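Local coordinates for protein proto-oncogene vav (Homo sapiens, PDB 6NEW) that acts as a guanine nucleotide exchange factor, probably switching on Rho-family GTPases such as Rac through its RhoGEF domain, at residues A[55-59]-A[171-175]; A[19-23]-A[166-171]. All blocks are in the same frame, centred on the assembly; numbering follows the deposited sequence.

Contact 1 (A[55-59]-A[171-175])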
loop_
_atom_site.group_PDB
_atom_site.type_symbol
_atom_site.label_atom_id
_atom_site.label_comp_id
_atom_site.label_asym_id
_atom_site.label_seq_id
_atom_site.Cartn_x
_atom_site.Cartn_y
_atom_site.Cartn_z
ATOM N N TYR A 55 -14.152 17.517 11.060
ATOM C CA TYR A 55 -13.171 17.133 10.060
ATOM C C TYR A 55 -13.271 18.008 8.820
ATOM O O TYR A 55 -12.250 18.534 8.383
ATOM C CB TYR A 55 -13.231 15.627 9.713
ATOM C CG TYR A 55 -12.240 15.261 8.633
ATOM C CD1 TYR A 55 -10.869 15.377 8.850
ATOM C CD2 TYR A 55 -12.669 14.934 7.352
ATOM C CE1 TYR A 55 -9.953 15.150 7.828
ATOM C CE2 TYR A 55 -11.760 14.674 6.328
ATOM C CZ TYR A 55 -10.401 14.787 6.571
ATOM O OH TYR A 55 -9.490 14.546 5.576
ATOM N N THR A 56 -14.489 18.182 8.271
ATOM C CA THR A 56 -14.758 19.019 7.094
ATOM C C THR A 56 -14.377 20.486 7.376
ATOM O O THR A 56 -13.944 21.194 6.464
ATOM C CB THR A 56 -16.200 18.810 6.617
ATOM O OG1 THR A 56 -16.352 17.443 6.258
ATOM C CG2 THR A 56 -16.582 19.674 5.418
ATOM N N ASP A 57 -14.493 20.913 8.646
ATOM C CA ASP A 57 -14.129 22.260 9.055
ATOM C C ASP A 57 -12.628 22.433 9.113
ATOM O O ASP A 57 -12.142 23.527 8.828
ATOM C CB ASP A 57 -14.796 22.661 10.382
ATOM C CG ASP A 57 -16.143 23.325 10.169
ATOM O OD1 ASP A 57 -16.175 24.428 9.564
ATOM O OD2 ASP A 57 -17.166 22.747 10.605
ATOM N N THR A 58 -11.895 21.357 9.469
ATOM C CA THR A 58 -10.429 21.345 9.521
ATOM C C THR A 58 -9.855 21.476 8.104
ATOM O O THR A 58 -8.889 22.214 7.926
ATOM C CB THR A 58 -9.922 20.151 10.318
ATOM O OG1 THR A 58 -10.395 20.292 11.656
ATOM C CG2 THR A 58 -8.399 20.054 10.346
ATOM N N LEU A 59 -10.492 20.834 7.096
ATOM C CA LEU A 59 -10.080 20.945 5.693
ATOM C C LEU A 59 -10.293 22.380 5.208
ATOM O O LEU A 59 -9.465 22.906 4.458
ATOM C CB LEU A 59 -10.815 19.939 4.778
ATOM C CG LEU A 59 -10.507 18.439 4.975
ATOM C CD1 LEU A 59 -11.530 17.578 4.249
ATOM C CD2 LEU A 59 -9.106 18.082 4.489
ATOM N N LEU A 171 -1.329 19.452 11.336
ATOM C CA LEU A 171 -2.627 19.598 10.663
ATOM C C LEU A 171 -2.723 18.773 9.367
ATOM O O LEU A 171 -3.819 18.374 8.979
ATOM C CB LEU A 171 -2.926 21.094 10.398
ATOM C CG LEU A 171 -4.318 21.637 10.779
ATOM C CD1 LEU A 171 -4.661 21.345 12.230
ATOM C CD2 LEU A 171 -4.395 23.137 10.556
ATOM N N LEU A 172 -1.578 18.505 8.716
ATOM C CA LEU A 172 -1.516 17.715 7.488
ATOM C C LEU A 172 -1.526 16.204 7.754
ATOM O O LEU A 172 -1.708 15.433 6.815
ATOM C CB LEU A 172 -0.324 18.137 6.618
ATOM C CG LEU A 172 -0.369 19.554 6.048
ATOM C CD1 LEU A 172 1.024 20.065 5.767
ATOM C CD2 LEU A 172 -1.259 19.651 4.809
ATOM N N MET A 173 -1.369 15.788 9.027
ATOM C CA MET A 173 -1.411 14.382 9.442
ATOM C C MET A 173 -2.848 13.944 9.793
ATOM O O MET A 173 -3.120 12.744 9.906
ATOM C CB MET A 173 -0.454 14.130 10.622
ATOM N N VAL A 174 -3.768 14.921 9.926
ATOM C CA VAL A 174 -5.183 14.692 10.238
ATOM C C VAL A 174 -5.902 13.904 9.101
ATOM O O VAL A 174 -6.559 12.916 9.446
ATOM C CB VAL A 174 -5.932 16.001 10.646
ATOM C CG1 VAL A 174 -7.400 15.732 10.974
ATOM C CG2 VAL A 174 -5.240 16.693 11.818
ATOM N N PRO A 175 -5.797 14.264 7.784
ATOM C CA PRO A 175 -6.527 13.502 6.751
ATOM C C PRO A 175 -6.200 12.006 6.649
ATOM O O PRO A 175 -7.103 11.227 6.336
ATOM C CB PRO A 175 -6.195 14.247 5.455
ATOM C CG PRO A 175 -5.832 15.608 5.886
ATOM C CD PRO A 175 -5.086 15.402 7.169
#
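Tyr55 reaches from helix 37-71 to Val174 and Pro175, at the start of helix 174-179, and this aromatic side chain makes the nearest approach between the two segments. Its CG stands anti to the backbone N (chi1 178°), a torsion that carries the ring out along the neighbouring segment until the phenol oxygen comes up beside CA and CB of Pro175. The ring's CD1 lies 4.1 Å from CG1 of Val174, which sits at the ring edge, near its plane; the two side chains run past each other in opposite senses. Pro175 instead crosses Tyr55 at about a right angle. Its CB comes within 3.3 Å of Tyr55 OH, and its CA is 4.0 Å from Tyr55 CE1, approaching the ring obliquely. The hydroxyl is satisfied elsewhere, by a hydrogen bond with Tyr126 OH, while His93 and the Tyr55 ring pack edge-to-face. A phenylalanine here would probably leave the Tyr126 hydroxyl without this partner and take away the contact with Pro175 CB.

One turn on, Thr58 turns OG1 back to the carbonyl O of Lys54 with chi1 at -63°, leaving the methyl to face the other segment. That CG2 makes loose contacts, 4.4 Å from Leu171 CD1 and 4.5 Å from Val174 CG1. One residue on, CD2 of Leu59 packs 4.3 Å from CG of Pro175. No hydrogen bond joins the two segments, and every touching residue is buried, so shape and apolar packing define the fit. Such packing of helix 37-71 against the segment leading into the Pro-x-Gln-Arg sequence, which starts at Pro175, is characteristic of the helical Dbl-homology (RhoGEF) fold, whose relatives use these two regions in the GTPase-binding face, as Vav1 probably does.

Contact 2 (A[19-23]-A[166-171])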
loop_
_atom_site.group_PDB
_atom_site.type_symbol
_atom_site.label_atom_id
_atom_site.label_comp_id
_atom_site.label_asym_id
_atom_site.label_seq_id
_atom_site.Cartn_x
_atom_site.Cartn_y
_atom_site.Cartn_z
ATOM N N ILE A 19 -3.061 14.067 17.984
ATOM C CA ILE A 19 -3.461 15.300 17.250
ATOM C C ILE A 19 -4.943 15.245 16.776
ATOM O O ILE A 19 -5.689 16.209 16.985
ATOM C CB ILE A 19 -2.468 15.726 16.107
ATOM C CG1 ILE A 19 -2.664 17.197 15.689
ATOM C CG2 ILE A 19 -2.464 14.801 14.886
ATOM C CD1 ILE A 19 -1.836 18.138 16.502
ATOM N N TYR A 20 -5.356 14.094 16.216
ATOM C CA TYR A 20 -6.711 13.811 15.751
ATOM C C TYR A 20 -7.652 13.721 16.967
ATOM O O TYR A 20 -8.765 14.233 16.897
ATOM C CB TYR A 20 -6.727 12.506 14.916
ATOM C CG TYR A 20 -8.105 12.030 14.493
ATOM C CD1 TYR A 20 -8.871 11.218 15.327
ATOM C CD2 TYR A 20 -8.631 12.367 13.247
ATOM C CE1 TYR A 20 -10.142 10.790 14.952
ATOM C CE2 TYR A 20 -9.893 11.923 12.852
ATOM C CZ TYR A 20 -10.648 11.141 13.712
ATOM O OH TYR A 20 -11.897 10.701 13.352
ATOM N N GLU A 21 -7.196 13.087 18.075
ATOM C CA GLU A 21 -7.969 12.927 19.316
ATOM C C GLU A 21 -8.262 14.276 19.988
ATOM O O GLU A 21 -9.385 14.495 20.450
ATOM C CB GLU A 21 -7.258 11.969 20.289
ATOM N N ASP A 22 -7.255 15.183 20.009
ATOM C CA ASP A 22 -7.346 16.537 20.571
ATOM C C ASP A 22 -8.249 17.395 19.687
ATOM O O ASP A 22 -9.013 18.208 20.206
ATOM C CB ASP A 22 -5.947 17.179 20.698
ATOM C CG ASP A 22 -5.887 18.489 21.479
ATOM O OD1 ASP A 22 -6.877 18.819 22.175
ATOM O OD2 ASP A 22 -4.837 19.167 21.421
ATOM N N LEU A 23 -8.169 17.191 18.359
ATOM C CA LEU A 23 -8.978 17.885 17.356
ATOM C C LEU A 23 -10.451 17.448 17.462
ATOM O O LEU A 23 -11.338 18.289 17.342
ATOM C CB LEU A 23 -8.426 17.583 15.950
ATOM C CG LEU A 23 -8.970 18.412 14.790
ATOM C CD1 LEU A 23 -7.865 18.806 13.860
ATOM C CD2 LEU A 23 -9.985 17.636 13.997
ATOM N N PHE A 166 -2.567 23.880 17.098
ATOM C CA PHE A 166 -2.061 22.939 16.089
ATOM C C PHE A 166 -1.264 23.631 14.971
ATOM O O PHE A 166 -1.753 24.589 14.368
ATOM C CB PHE A 166 -3.220 22.140 15.450
ATOM C CG PHE A 166 -4.263 21.553 16.374
ATOM C CD1 PHE A 166 -3.911 20.629 17.350
ATOM C CD2 PHE A 166 -5.606 21.881 16.229
ATOM C CE1 PHE A 166 -4.874 20.069 18.191
ATOM C CE2 PHE A 166 -6.572 21.322 17.073
ATOM C CZ PHE A 166 -6.197 20.419 18.049
ATOM N N THR A 167 -0.058 23.112 14.669
ATOM C CA THR A 167 0.801 23.627 13.595
ATOM C C THR A 167 0.404 22.956 12.277
ATOM O O THR A 167 -0.227 21.900 12.318
ATOM C CB THR A 167 2.288 23.402 13.919
ATOM O OG1 THR A 167 2.539 22.008 14.097
ATOM C CG2 THR A 167 2.755 24.187 15.136
ATOM N N LEU A 168 0.778 23.551 11.120
ATOM C CA LEU A 168 0.450 23.009 9.797
ATOM C C LEU A 168 0.979 21.584 9.587
ATOM O O LEU A 168 0.214 20.735 9.122
ATOM C CB LEU A 168 0.877 23.946 8.645
ATOM C CG LEU A 168 0.554 23.487 7.200
ATOM C CD1 LEU A 168 -0.939 23.252 6.986
ATOM C CD2 LEU A 168 1.050 24.477 6.180
ATOM N N ARG A 169 2.252 21.316 9.959
ATOM C CA ARG A 169 2.880 19.990 9.842
ATOM C C ARG A 169 2.029 18.908 10.543
ATOM O O ARG A 169 1.816 17.830 9.977
ATOM C CB ARG A 169 4.318 20.005 10.383
ATOM N N ASP A 170 1.471 19.243 11.729
ATOM C CA ASP A 170 0.567 18.381 12.505
ATOM C C ASP A 170 -0.825 18.302 11.842
ATOM O O ASP A 170 -1.416 17.220 11.781
ATOM C CB ASP A 170 0.427 18.906 13.941
ATOM C CG ASP A 170 1.653 18.732 14.812
ATOM O OD1 ASP A 170 2.133 17.584 14.939
ATOM O OD2 ASP A 170 2.080 19.724 15.439
ATOM N N LEU A 171 -1.329 19.452 11.336
ATOM C CA LEU A 171 -2.627 19.598 10.663
ATOM C C LEU A 171 -2.723 18.773 9.367
ATOM O O LEU A 171 -3.819 18.374 8.979
ATOM C CB LEU A 171 -2.926 21.094 10.398
ATOM C CG LEU A 171 -4.318 21.637 10.779
ATOM C CD1 LEU A 171 -4.661 21.345 12.230
ATOM C CD2 LEU A 171 -4.395 23.137 10.556
#
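Ile19 extends CG1 anti to the backbone N (chi1 -162°) toward Phe166, whose own chi1 of -46° sets CG anti to the carbonyl carbon and carries the ring to Asp22 and Leu23. The isoleucine's terminal methyl fills the angle between two residues: Ile19 CD1 is 3.4 Å from Phe166 CD1 and 3.5 Å from Asp170 CB. Farther along the ring, CB of Asp22 lies at the edge and in plane, while its OD2 approaches Phe166 CE1 obliquely at 3.4 Å, with carboxylate and ring planes 79° apart. Phe166 CZ meets the backbone of Leu23, 3.8 Å from its N, and Leu23 CD1 reaches Leu171 CD1 at 4.4 Å.

The carboxylate of Asp170 is engaged within its own segment: Thr167 OG1, at the N-cap, donates to Asp170 OD2 over 2.7 Å, from above the carboxylate plane. Tyr20, turned from this interface, hydrogen-bonds Arg178 through OH. With no hydrogen bond or salt bridge between the segments, the contact rests mainly on apolar packing, the Asp22 carboxylate perhaps adding a weak electrostatic term at CE1, as suits the autoinhibitory helix of Vav, which is probably displaced on activation.

In the fold
Contacts 1 and 2 lie about 8 Å apart between centres and share Leu171, which touches both helix 37-71 and helix 19-23. Contact 1 is wholly buried and joins two parts of the RhoGEF domain itself; contact 2 is only partly buried and packs helix 19-23 on segment 166-171, with Asp22 exposed. Leu23 bridges them, its CD2 3.6 Å from Thr58 OG1 and its CD1 3.9 Å from Val174 CG2. Both interfaces lack hydrogen bonds between their segments, yet the deeper one brings in a buried tyrosine hydroxyl bonded elsewhere, whereas the outer one places an aspartate next to each of two apolar groups, Asp22 at Phe166 and Asp170 at Ile19.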